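Local coordinates for hydrolase, haloacid dehalogenase-like family (Chlorobaculum tepidum, PDB 2HCF), which probably acts as a hydrolase of the haloacid dehalogenase family and binds magnesium, at residues Asp28-Val33 and Tyr55-Asn60; Leu16-Met21 and Ala81-Arg86; Glu205-Arg208 and Thr213-Lys216; Arg4-Phe9 and Phe137-Phe142; Arg99-Ala104 and Asp222-Ser227. All blocks are in the same frame, centred on the assembly; numbering follows the deposited sequence.

Contact 1: residues Asp28-Val33 and Tyr55-Asn60; sequences DALIEV and YEVLSN
Leu30 meets Val57 and Leu58 through methyl groups alone, so neither face nor edge of any flat group enters their contact. The one aromatic ring in the two segments is that of Tyr55. It makes a cation-pi contact with Arg65 and touches Ala69 and Leu147. The segments belong to helices 21-34 and 50-59. Both lie in the chain between the first and second strands of the main sheet, consistent with the helical cap of many haloacid dehalogenase relatives.

Leu30 points at the other helix and stands between its two partners. Its CG lies anti to the carbonyl carbon (chi1 -61°), and the chain then runs on extended. This carries the two methyls out from helix 21-34. CD2 faces Leu58, where it comes 4.4 Å from CD1 of that residue, a looser touch. CD1 faces Val57, and those two side chains cross at about a right angle.

All three residues are buried, but the interface is small, about 113 Å² in total. CA of Leu30 and CA of Leu58, the nearest across the segments, are 8.7 Å apart. Other elements complete the packing. Val57 also touches Phe45, and Ala29 and Val33 rest on Thr78 of helix 65-86. The shortest approach across the contact is a methyl pair, Leu30 CD1 to Val57 CG2 at 3.8 Å.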
# COMPACT_ATOMS: atom_id res chain seq x y z
N ASP A 28 -10.83 -18.07 -2.22
CA ASP A 28 -11.89 -18.63 -1.40
C ASP A 28 -13.07 -17.70 -1.14
O ASP A 28 -14.22 -18.16 -1.05
CB ASP A 28 -11.31 -19.12 -0.05
CG ASP A 28 -10.60 -20.45 -0.16
OD1 ASP A 28 -10.70 -21.09 -1.24
OD2 ASP A 28 -9.93 -20.88 0.81
N ALA A 29 -12.81 -16.39 -1.01
CA ALA A 29 -13.86 -15.43 -0.77
C ALA A 29 -14.69 -15.23 -2.02
O ALA A 29 -15.93 -15.17 -1.97
CB ALA A 29 -13.28 -14.12 -0.29
N LEU A 30 -14.03 -15.15 -3.17
CA LEU A 30 -14.74 -15.02 -4.43
C LEU A 30 -15.55 -16.28 -4.79
O LEU A 30 -16.65 -16.17 -5.34
CB LEU A 30 -13.75 -14.67 -5.55
CG LEU A 30 -13.01 -13.36 -5.37
CD1 LEU A 30 -12.10 -13.08 -6.55
CD2 LEU A 30 -13.98 -12.16 -5.21
N ILE A 31 -15.00 -17.47 -4.53
CA ILE A 31 -15.78 -18.70 -4.73
C ILE A 31 -17.05 -18.66 -3.88
O ILE A 31 -18.15 -18.99 -4.35
CB ILE A 31 -14.96 -19.96 -4.37
CG1 ILE A 31 -13.86 -20.20 -5.42
CG2 ILE A 31 -15.87 -21.19 -4.29
CD1 ILE A 31 -12.76 -21.17 -4.97
N GLU A 32 -16.90 -18.22 -2.64
CA GLU A 32 -18.02 -18.12 -1.73
C GLU A 32 -19.12 -17.17 -2.21
O GLU A 32 -20.30 -17.46 -2.03
CB GLU A 32 -17.57 -17.71 -0.34
CG GLU A 32 -18.72 -17.69 0.64
CD GLU A 32 -18.29 -17.52 2.10
OE1 GLU A 32 -17.10 -17.81 2.43
OE2 GLU A 32 -19.17 -17.10 2.90
N VAL A 33 -18.74 -16.06 -2.82
CA VAL A 33 -19.69 -15.01 -3.17
C VAL A 33 -20.18 -15.16 -4.61
O VAL A 33 -21.38 -15.09 -4.87
CB VAL A 33 -19.06 -13.63 -2.95
CG1 VAL A 33 -19.91 -12.51 -3.53
CG2 VAL A 33 -18.84 -13.41 -1.43
N TYR A 55 -12.14 -6.98 -9.87
CA TYR A 55 -12.73 -6.78 -11.20
C TYR A 55 -11.95 -7.52 -12.29
O TYR A 55 -12.57 -8.11 -13.18
CB TYR A 55 -12.89 -5.28 -11.56
CG TYR A 55 -14.14 -4.63 -10.95
CD1 TYR A 55 -15.37 -4.68 -11.61
CD2 TYR A 55 -14.09 -3.98 -9.72
CE1 TYR A 55 -16.51 -4.11 -11.05
CE2 TYR A 55 -15.21 -3.40 -9.16
CZ TYR A 55 -16.42 -3.48 -9.82
OH TYR A 55 -17.53 -2.90 -9.23
N GLU A 56 -10.63 -7.51 -12.21
CA GLU A 56 -9.80 -8.13 -13.23
C GLU A 56 -9.99 -9.64 -13.26
O GLU A 56 -10.37 -10.17 -14.28
CB GLU A 56 -8.32 -7.76 -13.10
CG GLU A 56 -7.48 -8.36 -14.25
CD GLU A 56 -6.09 -7.74 -14.40
OE1 GLU A 56 -5.74 -6.78 -13.67
OE2 GLU A 56 -5.34 -8.23 -15.28
N VAL A 57 -9.79 -10.32 -12.15
CA VAL A 57 -9.84 -11.79 -12.17
C VAL A 57 -11.23 -12.36 -12.52
O VAL A 57 -11.32 -13.44 -13.12
CB VAL A 57 -9.31 -12.38 -10.85
CG1 VAL A 57 -7.91 -11.83 -10.55
CG2 VAL A 57 -10.25 -12.10 -9.71
N LEU A 58 -12.29 -11.63 -12.14
CA LEU A 58 -13.65 -11.99 -12.48
C LEU A 58 -13.99 -11.64 -13.91
O LEU A 58 -14.63 -12.42 -14.63
CB LEU A 58 -14.66 -11.35 -11.52
CG LEU A 58 -14.53 -11.86 -10.07
CD1 LEU A 58 -15.51 -11.14 -9.16
CD2 LEU A 58 -14.75 -13.36 -10.01
N SER A 59 -13.58 -10.46 -14.36
CA SER A 59 -13.88 -10.11 -15.73
C SER A 59 -13.15 -11.05 -16.73
O SER A 59 -13.66 -11.31 -17.83
CB SER A 59 -13.57 -8.63 -15.98
OG SER A 59 -12.18 -8.43 -15.95
N ASN A 60 -11.99 -11.58 -16.33
CA ASN A 60 -11.23 -12.59 -17.11
C ASN A 60 -12.04 -13.85 -17.41
O ASN A 60 -11.84 -14.47 -18.46
CB ASN A 60 -9.93 -12.99 -16.38
CG ASN A 60 -8.82 -11.96 -16.50
OD1 ASN A 60 -8.86 -11.08 -17.36
ND2 ASN A 60 -7.78 -12.10 -15.66

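Contact 2: residues Leu16-Met21 and Ala81-Arg86; sequences LKVESM and ALFRER
Met21, modelled as selenomethionine, reaches past one corner of the Phe83 ring and ends on the backbone side of Arg86. Its SE lies 3.8 Å from CE1 of Phe83. The same SE is 5.0 Å from the centroid of the Phe83 ring, 62° off the ring normal. This is an oblique Met-aromatic contact.

The shape of Met21 explains the double touch. CG sits between the backbone N and the carbonyl carbon (chi1 62°), and the chain bends again at chi2 and chi3. The terminal CE is thereby folded against Arg86, 3.7 Å from its CB. Phe83 has a second neighbour in Val18, whose CG1 lies at the ring edge, near its plane, 4.3 Å from CE1 of Phe83. The ring thus collects two residues of segment 16-21 at the same carbon.

The polar part lies at the outer end of Arg86. Arg86 NH1 gives a hydrogen bond of 3.1 Å to the O of water 1. That water gives only a weak bond to Met21 O. The stronger partner of Arg86 is Asp28, which forms a salt bridge with NH1. Leu82 CG lies over one face of the guanidinium, toward its margin.

Strand 16-18 pairs antiparallel with strand 92-94, and Val18 also touches the magnesium ligand Asp12. Phe83 is further packed against Asn22 and Val25 of helix 21-34 and Lys127 of helix 121-129. The end of helix 65-86 is therefore tied to the strand pair that leads into and out of what is probably the cap.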
# COMPACT_ATOMS: atom_id res chain seq x y z
N LEU A 16 6.43 -4.94 4.39
CA LEU A 16 6.34 -6.35 4.72
C LEU A 16 5.91 -7.13 3.51
O LEU A 16 5.56 -6.54 2.46
CB LEU A 16 5.36 -6.56 5.88
CG LEU A 16 3.90 -6.04 5.71
CD1 LEU A 16 3.02 -6.98 4.89
CD2 LEU A 16 3.27 -5.87 7.12
N LYS A 17 5.98 -8.46 3.66
CA LYS A 17 5.43 -9.43 2.72
C LYS A 17 4.59 -10.43 3.44
O LYS A 17 4.78 -10.68 4.64
CB LYS A 17 6.52 -10.17 1.97
CG LYS A 17 7.26 -9.26 1.00
CD LYS A 17 8.33 -9.98 0.25
CE LYS A 17 9.05 -8.97 -0.66
NZ LYS A 17 10.17 -9.57 -1.44
N VAL A 18 3.63 -10.98 2.70
CA VAL A 18 2.71 -11.98 3.22
C VAL A 18 2.89 -13.27 2.48
O VAL A 18 3.18 -13.28 1.29
CB VAL A 18 1.24 -11.55 3.07
CG1 VAL A 18 0.32 -12.49 3.92
CG2 VAL A 18 1.06 -10.11 3.53
N GLU A 19 2.63 -14.36 3.19
CA GLU A 19 2.71 -15.70 2.66
C GLU A 19 1.62 -15.92 1.58
O GLU A 19 0.68 -15.15 1.51
CB GLU A 19 2.61 -16.65 3.87
CG GLU A 19 2.72 -18.06 3.62
CD GLU A 19 4.01 -18.48 3.03
OE1 GLU A 19 5.03 -18.54 3.75
OE2 GLU A 19 3.97 -18.82 1.84
N SER A 20 1.82 -16.92 0.71
CA SER A 20 0.91 -17.21 -0.45
C SER A 20 -0.57 -17.51 -0.10
O SER A 20 -1.44 -17.48 -0.98
CB SER A 20 1.45 -18.41 -1.25
OG SER A 20 1.45 -19.59 -0.44
N MSE A 21 -0.83 -17.83 1.15
CA MSE A 21 -2.20 -17.88 1.67
C MSE A 21 -3.05 -16.64 1.34
O MSE A 21 -4.27 -16.75 1.19
CB MSE A 21 -2.17 -18.11 3.19
CG MSE A 21 -1.49 -17.02 4.01
SE MSE A 21 -2.65 -15.52 4.49
CE MSE A 21 -3.89 -16.40 5.57
N ALA A 81 -12.79 -10.68 6.35
CA ALA A 81 -13.09 -11.55 7.48
C ALA A 81 -12.27 -12.82 7.41
O ALA A 81 -11.69 -13.27 8.41
CB ALA A 81 -14.57 -11.89 7.49
N LEU A 82 -12.17 -13.39 6.21
CA LEU A 82 -11.38 -14.63 6.03
C LEU A 82 -9.89 -14.39 6.28
O LEU A 82 -9.23 -15.23 6.89
CB LEU A 82 -11.59 -15.16 4.63
CG LEU A 82 -11.66 -16.66 4.45
CD1 LEU A 82 -12.56 -17.34 5.50
CD2 LEU A 82 -12.16 -16.93 3.02
N PHE A 83 -9.39 -13.25 5.82
CA PHE A 83 -7.99 -12.89 6.03
C PHE A 83 -7.72 -12.79 7.53
O PHE A 83 -6.76 -13.38 8.04
CB PHE A 83 -7.60 -11.61 5.28
CG PHE A 83 -6.13 -11.32 5.33
CD1 PHE A 83 -5.25 -12.10 4.61
CD2 PHE A 83 -5.63 -10.38 6.23
CE1 PHE A 83 -3.87 -11.88 4.70
CE2 PHE A 83 -4.24 -10.17 6.35
CZ PHE A 83 -3.37 -10.92 5.59
N ARG A 84 -8.61 -12.11 8.25
CA ARG A 84 -8.44 -11.90 9.69
C ARG A 84 -8.53 -13.21 10.44
O ARG A 84 -7.90 -13.38 11.48
CB ARG A 84 -9.44 -10.85 10.22
CG ARG A 84 -9.11 -9.40 9.67
CD ARG A 84 -9.87 -8.21 10.31
N GLU A 85 -9.30 -14.15 9.90
CA GLU A 85 -9.48 -15.45 10.51
C GLU A 85 -8.25 -16.34 10.33
O GLU A 85 -7.85 -17.04 11.24
CB GLU A 85 -10.67 -16.15 9.85
CG GLU A 85 -11.22 -17.30 10.64
CD GLU A 85 -12.02 -18.28 9.77
OE1 GLU A 85 -12.84 -17.83 8.91
OE2 GLU A 85 -11.82 -19.50 9.97
N ARG A 86 -7.67 -16.34 9.14
CA ARG A 86 -6.64 -17.33 8.81
C ARG A 86 -5.20 -16.85 9.02
O ARG A 86 -4.34 -17.66 9.33
CB ARG A 86 -6.78 -17.80 7.37
CG ARG A 86 -8.06 -18.51 7.05
CD ARG A 86 -8.00 -18.92 5.60
NE ARG A 86 -9.24 -19.54 5.14
CZ ARG A 86 -9.48 -19.84 3.86
NH1 ARG A 86 -8.59 -19.58 2.92
NH2 ARG A 86 -10.64 -20.41 3.54
O HOH W 1 -5.47 -19.46 2.98

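Contact 3: residues Glu205-Arg208 and Thr213-Lys216; sequences ELAR and TLFK
Leu214 splays its two methyls toward two successive residues, Leu206 and Ala207. CD1 takes the first and CD2 the second. The fork is set by two torsions. CG lies anti to the backbone N (chi1 -179°), which extends the side chain away from strand 213-215. Chi2 of 54° then sends one methyl to each neighbour.

Leu206 has the other common leucine shape. Its CG is anti to the carbonyl carbon (chi1 -70°), and chi2 is extended. Leu206 and Leu214 cross at about a right angle. CD1 of Leu214 is 4.0 Å from CD1 of Leu206 and 4.1 Å from CB of Leu206, so it touches both the base and one branch. Ala207 presents its CB, 4.2 Å from CD2 of Leu214, with its backbone N equally near. An alanine in place of Leu214 is likely to leave Leu206 CD1 and Ala207 CB without their partner and open a gap between helix and strand.

The contact belongs to a beta-alpha-beta unit made of strand 192-196, helix 203-207 and strand 213-215. Leu214 also touches Ala195 and Met203 within that unit. Leu206 turns in part to Ala197 and Phe201. Its side chain is about 6 Å from that of the magnesium ligand Asp178. Phe215, the next residue on the strand, packs instead on Val224 and Ser227 of helix 221-229.

The side-chain contacts are all between apolar groups, at ordinary packing distances. The contact therefore rests on apolar packing that is only partly buried. No polar bond joins the two segments, so shape rather than direction fits them together.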
# COMPACT_ATOMS: atom_id res chain seq x y z
N GLU A 205 14.78 -2.25 -13.28
CA GLU A 205 13.41 -2.13 -13.74
C GLU A 205 12.76 -0.82 -13.25
O GLU A 205 12.19 -0.06 -14.03
CB GLU A 205 12.58 -3.34 -13.25
CG GLU A 205 12.84 -4.57 -14.08
CD GLU A 205 12.19 -5.82 -13.54
OE1 GLU A 205 12.22 -6.09 -12.31
OE2 GLU A 205 11.65 -6.57 -14.37
N LEU A 206 12.89 -0.56 -11.96
CA LEU A 206 12.29 0.63 -11.34
C LEU A 206 12.85 1.95 -11.84
O LEU A 206 12.15 2.95 -11.87
CB LEU A 206 12.40 0.55 -9.83
CG LEU A 206 11.49 -0.51 -9.23
CD1 LEU A 206 11.81 -0.62 -7.77
CD2 LEU A 206 10.00 -0.21 -9.44
N ALA A 207 14.10 1.94 -12.29
CA ALA A 207 14.78 3.14 -12.67
C ALA A 207 14.20 3.75 -13.97
O ALA A 207 14.31 4.96 -14.21
CB ALA A 207 16.28 2.84 -12.83
N ARG A 208 13.59 2.92 -14.80
CA ARG A 208 12.97 3.38 -16.04
C ARG A 208 11.73 4.26 -15.81
O ARG A 208 11.26 4.92 -16.74
CB ARG A 208 12.59 2.19 -16.91
CG ARG A 208 13.75 1.29 -17.24
CD ARG A 208 13.35 0.12 -18.12
NE ARG A 208 14.42 -0.90 -18.11
CZ ARG A 208 14.25 -2.21 -17.96
NH1 ARG A 208 13.03 -2.75 -17.86
NH2 ARG A 208 15.32 -3.00 -17.93
N THR A 213 14.22 9.01 -5.87
CA THR A 213 15.32 8.28 -5.27
C THR A 213 14.98 6.81 -5.37
O THR A 213 13.79 6.46 -5.41
CB THR A 213 15.46 8.71 -3.81
OG1 THR A 213 15.69 10.12 -3.79
CG2 THR A 213 16.61 8.00 -3.08
N LEU A 214 16.03 5.97 -5.40
CA LEU A 214 15.92 4.51 -5.49
C LEU A 214 16.89 3.79 -4.55
O LEU A 214 18.12 3.93 -4.63
CB LEU A 214 16.13 4.09 -6.93
CG LEU A 214 16.02 2.58 -7.22
CD1 LEU A 214 14.74 1.95 -6.76
CD2 LEU A 214 16.22 2.36 -8.70
N PHE A 215 16.30 3.03 -3.63
CA PHE A 215 17.01 2.22 -2.67
C PHE A 215 16.94 0.74 -3.01
O PHE A 215 15.96 0.28 -3.53
CB PHE A 215 16.37 2.39 -1.28
CG PHE A 215 16.80 3.63 -0.56
CD1 PHE A 215 16.16 4.84 -0.79
CD2 PHE A 215 17.81 3.60 0.38
CE1 PHE A 215 16.55 6.00 -0.13
CE2 PHE A 215 18.21 4.74 1.05
CZ PHE A 215 17.58 5.95 0.80
N LYS A 216 17.97 0.00 -2.62
CA LYS A 216 17.92 -1.44 -2.69
C LYS A 216 17.04 -1.95 -1.58
O LYS A 216 16.20 -2.84 -1.78
CB LYS A 216 19.34 -2.01 -2.60
CG LYS A 216 19.47 -3.54 -2.82
CD LYS A 216 18.96 -3.96 -4.21
CE LYS A 216 19.56 -5.28 -4.69
NZ LYS A 216 19.69 -6.26 -3.56

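Contact 4: residues Arg4-Phe9 and Phe137-Phe142; sequences RTLVLF and FPFGAF
Phe9 turns its side chain toward Phe137, and several of its atoms find a neighbour. CB is 4.2 Å from CE1 of Phe137. On the ring, CD2 comes closer, 3.9 Å from the same CE1, and lies at the edge of the Phe137 ring, in its plane. Farther out, CE2 touches Leu102 and the tip CZ touches Leu101, both of helix 98-106. The two phenylalanine side chains cross at about a right angle.

Phe139 works on a second group. Its CG stands between the backbone N and the carbonyl carbon (chi1 81°), and the ring points its CZ at two leucines. CZ is 3.9 Å from CD1 of Leu6, which sits at the ring edge. CD2 of Leu8 is 4.0 Å from that CZ and approaches obliquely. Ala156 and Ala160 of helix 152-164 close over these leucines.

All five residues are buried. The side chains of Phe137 and Phe139, from the run leading into strand 140-141, reach strand 5-9 past strand 111-116, which lies between the two. This is the parallel alpha/beta core of a haloacid dehalogenase fold, where strand 5-9 leads directly into the magnesium ligand Asp10.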
# COMPACT_ATOMS: atom_id res chain seq x y z
N ARG A 4 7.44 20.97 7.80
CA ARG A 4 6.62 19.80 8.12
C ARG A 4 6.53 18.89 6.89
O ARG A 4 6.14 19.37 5.83
CB ARG A 4 5.21 20.21 8.56
CG ARG A 4 5.13 20.75 9.99
CD ARG A 4 3.69 20.82 10.51
NE ARG A 4 3.02 22.09 10.23
CZ ARG A 4 1.73 22.34 10.46
NH1 ARG A 4 0.93 21.41 10.97
NH2 ARG A 4 1.21 23.54 10.17
N THR A 5 6.90 17.61 7.06
CA THR A 5 6.91 16.61 5.96
C THR A 5 5.86 15.51 6.12
O THR A 5 5.66 14.97 7.21
CB THR A 5 8.28 15.97 5.84
OG1 THR A 5 9.21 16.99 5.44
CG2 THR A 5 8.31 14.87 4.79
N LEU A 6 5.21 15.19 5.00
CA LEU A 6 4.19 14.16 4.90
C LEU A 6 4.84 12.95 4.22
O LEU A 6 5.31 13.05 3.08
CB LEU A 6 2.98 14.66 4.09
CG LEU A 6 1.90 13.61 3.77
CD1 LEU A 6 1.36 13.02 5.04
CD2 LEU A 6 0.75 14.11 2.94
N VAL A 7 4.87 11.83 4.93
CA VAL A 7 5.48 10.63 4.42
C VAL A 7 4.46 9.48 4.33
O VAL A 7 3.96 8.99 5.35
CB VAL A 7 6.67 10.21 5.31
CG1 VAL A 7 7.45 9.10 4.62
CG2 VAL A 7 7.58 11.40 5.58
N LEU A 8 4.24 9.01 3.11
CA LEU A 8 3.22 8.01 2.81
C LEU A 8 3.88 6.72 2.33
O LEU A 8 4.66 6.72 1.38
CB LEU A 8 2.25 8.58 1.77
CG LEU A 8 1.50 9.86 2.14
CD1 LEU A 8 0.75 10.38 0.94
CD2 LEU A 8 0.55 9.65 3.31
N PHE A 9 3.55 5.62 2.99
CA PHE A 9 4.14 4.30 2.76
C PHE A 9 3.10 3.34 2.21
O PHE A 9 1.96 3.22 2.75
CB PHE A 9 4.59 3.69 4.09
CG PHE A 9 5.95 4.15 4.58
CD1 PHE A 9 7.10 3.48 4.18
CD2 PHE A 9 6.07 5.19 5.51
CE1 PHE A 9 8.35 3.87 4.65
CE2 PHE A 9 7.30 5.58 5.97
CZ PHE A 9 8.45 4.92 5.54
N PHE A 137 0.81 4.45 12.15
CA PHE A 137 0.08 5.07 11.03
C PHE A 137 -1.33 5.58 11.43
O PHE A 137 -2.29 4.81 11.46
CB PHE A 137 -0.02 4.08 9.90
CG PHE A 137 1.31 3.64 9.37
CD1 PHE A 137 2.03 4.46 8.51
CD2 PHE A 137 1.84 2.41 9.73
CE1 PHE A 137 3.26 4.06 8.02
CE2 PHE A 137 3.07 2.00 9.25
CZ PHE A 137 3.78 2.83 8.37
N PRO A 138 -1.45 6.88 11.73
CA PRO A 138 -2.71 7.43 12.20
C PRO A 138 -3.80 7.58 11.14
O PRO A 138 -4.95 7.78 11.50
CB PRO A 138 -2.28 8.80 12.77
CG PRO A 138 -1.14 9.19 11.93
CD PRO A 138 -0.41 7.92 11.61
N PHE A 139 -3.46 7.50 9.84
CA PHE A 139 -4.45 7.66 8.79
C PHE A 139 -3.87 7.09 7.51
O PHE A 139 -2.69 6.72 7.48
CB PHE A 139 -4.80 9.15 8.56
CG PHE A 139 -3.80 9.88 7.71
CD1 PHE A 139 -2.54 10.12 8.18
CD2 PHE A 139 -4.11 10.26 6.42
CE1 PHE A 139 -1.60 10.75 7.39
CE2 PHE A 139 -3.16 10.89 5.63
CZ PHE A 139 -1.93 11.14 6.11
N GLY A 140 -4.66 7.06 6.43
CA GLY A 140 -4.10 6.73 5.13
C GLY A 140 -5.12 6.87 4.01
O GLY A 140 -6.22 7.37 4.26
N ALA A 141 -4.73 6.53 2.77
CA ALA A 141 -5.67 6.28 1.74
C ALA A 141 -5.52 4.81 1.32
O ALA A 141 -4.38 4.28 1.26
CB ALA A 141 -5.44 7.21 0.56
N PHE A 142 -6.66 4.17 1.05
CA PHE A 142 -6.77 2.71 0.89
C PHE A 142 -7.65 2.29 -0.29
O PHE A 142 -8.28 3.14 -0.98
CB PHE A 142 -7.34 2.10 2.17
CG PHE A 142 -6.66 2.55 3.43
CD1 PHE A 142 -5.59 1.84 3.94
CD2 PHE A 142 -7.12 3.66 4.14
CE1 PHE A 142 -4.95 2.25 5.14
CE2 PHE A 142 -6.49 4.07 5.36
CZ PHE A 142 -5.40 3.37 5.82

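Contact 5: residues Arg99-Ala104 and Asp222-Ser227; sequences RELLDA and DEVLAS
Leu101 and Ala104 meet Val224 and Leu225 without a polar bond between the helices. The shortest polar bond here lies within one helix: Asp103 N gives a hydrogen bond of 2.9 Å to Arg99 O. It is a regular helix bond spanning the turn that carries Leu101.

Leu101 and Leu225 share most of the packing. CG of Leu101 is anti to the backbone N (chi1 177°), which brings a forked end to the second helix. Both prongs straddle one methyl: Val224 CG1 is 3.8 Å from CD2 of Leu101 and 3.9 Å from CD1 of Leu101. The two side chains cross at about a right angle. One turn on, CB of Ala104 receives Leu225, whose CD1 is 4.3 Å away. The small alanine lets that leucine lie close to the helix backbone.

The axes of the two short helical segments approach to 10.0 Å and cross at -46°. Both helices lie against the parallel sheet, where Ser227 also touches Thr213 of strand 213-215. Helix 98-106 thus sits beside the C-terminal helix 221-229. Helices packed on a parallel sheet are a feature of the Rossmann-like alpha/beta fold, consistent with the haloacid dehalogenase family.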
# COMPACT_ATOMS: atom_id res chain seq x y z
N ARG A 99 11.22 -1.51 11.05
CA ARG A 99 10.81 -1.05 12.39
C ARG A 99 11.70 0.12 12.84
O ARG A 99 11.22 1.11 13.36
CB ARG A 99 10.81 -2.17 13.43
CG ARG A 99 10.08 -1.75 14.74
CD ARG A 99 10.14 -2.77 15.86
NE ARG A 99 9.78 -4.12 15.43
CZ ARG A 99 8.54 -4.61 15.36
NH1 ARG A 99 7.47 -3.88 15.72
NH2 ARG A 99 8.36 -5.85 14.94
N GLU A 100 13.00 0.00 12.57
CA GLU A 100 13.99 1.03 12.87
C GLU A 100 13.65 2.35 12.16
O GLU A 100 13.73 3.41 12.75
CB GLU A 100 15.39 0.58 12.45
CG GLU A 100 15.93 -0.66 13.20
CD GLU A 100 15.38 -2.01 12.70
OE1 GLU A 100 14.61 -2.08 11.70
OE2 GLU A 100 15.72 -3.03 13.35
N LEU A 101 13.21 2.25 10.91
CA LEU A 101 12.92 3.42 10.11
C LEU A 101 11.65 4.12 10.62
O LEU A 101 11.58 5.35 10.71
CB LEU A 101 12.73 3.03 8.64
CG LEU A 101 12.36 4.15 7.66
CD1 LEU A 101 13.38 5.28 7.68
CD2 LEU A 101 12.17 3.61 6.24
N LEU A 102 10.63 3.32 10.94
CA LEU A 102 9.37 3.85 11.41
C LEU A 102 9.55 4.49 12.79
O LEU A 102 8.98 5.54 13.04
CB LEU A 102 8.31 2.75 11.42
CG LEU A 102 7.84 2.27 10.04
CD1 LEU A 102 6.76 1.22 10.14
CD2 LEU A 102 7.34 3.39 9.16
N ASP A 103 10.34 3.89 13.67
CA ASP A 103 10.69 4.53 14.94
C ASP A 103 11.36 5.89 14.75
O ASP A 103 11.05 6.83 15.48
CB ASP A 103 11.67 3.68 15.72
CG ASP A 103 11.03 2.53 16.40
OD1 ASP A 103 9.77 2.52 16.45
OD2 ASP A 103 11.77 1.64 16.90
N ALA A 104 12.32 5.96 13.83
CA ALA A 104 13.07 7.18 13.54
C ALA A 104 12.16 8.29 13.03
O ALA A 104 12.35 9.45 13.38
CB ALA A 104 14.18 6.89 12.52
N ASP A 222 19.74 5.80 8.96
CA ASP A 222 20.17 7.20 8.90
C ASP A 222 20.11 7.76 7.49
O ASP A 222 19.67 8.88 7.30
CB ASP A 222 21.58 7.39 9.45
CG ASP A 222 21.69 7.03 10.93
OD1 ASP A 222 20.65 7.01 11.62
OD2 ASP A 222 22.84 6.78 11.41
N GLU A 223 20.56 6.99 6.51
CA GLU A 223 20.53 7.45 5.12
C GLU A 223 19.12 7.49 4.53
O GLU A 223 18.79 8.39 3.76
CB GLU A 223 21.44 6.59 4.25
CG GLU A 223 22.88 6.64 4.70
CD GLU A 223 23.43 8.03 4.69
OE1 GLU A 223 23.04 8.82 3.80
OE2 GLU A 223 24.28 8.33 5.56
N VAL A 224 18.26 6.55 4.92
CA VAL A 224 16.91 6.59 4.43
C VAL A 224 16.23 7.83 5.03
O VAL A 224 15.52 8.55 4.34
CB VAL A 224 16.08 5.31 4.73
CG1 VAL A 224 14.71 5.39 4.03
CG2 VAL A 224 16.82 4.03 4.34
N LEU A 225 16.42 8.07 6.31
CA LEU A 225 15.86 9.24 6.97
C LEU A 225 16.31 10.54 6.28
O LEU A 225 15.49 11.41 5.96
CB LEU A 225 16.25 9.21 8.45
CG LEU A 225 15.59 10.24 9.36
CD1 LEU A 225 14.09 9.94 9.53
CD2 LEU A 225 16.30 10.27 10.69
N ALA A 226 17.61 10.66 6.03
CA ALA A 226 18.16 11.84 5.37
C ALA A 226 17.50 12.04 4.02
O ALA A 226 17.20 13.16 3.61
CB ALA A 226 19.65 11.71 5.19
N SER A 227 17.26 10.94 3.32
CA SER A 227 16.69 11.04 2.01
C SER A 227 15.22 11.47 2.10
O SER A 227 14.75 12.22 1.27
CB SER A 227 16.83 9.72 1.28
OG SER A 227 16.12 9.80 0.09

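In the fold
The contacts fall into two groups. Contact 1 lies in the probable cap, and contact 2 lies where it meets the sheet domain. These two touch each other, partly through opposite charges. Contacts 3, 4 and 5 belong to the main sheet and its helices. Contact 4 is wholly buried, about 11 Å from the centre of the chain, the nearest of the five, and is rich in aromatic rings. Contacts 1, 3 and 5 are aliphatic; of these only contact 1 is fully buried. Contact 2, partly buried, alone adds a selenium-aromatic touch and a water bridge, weak on the Met21 side. Contact 5 touches contacts 3 and 4 by packing.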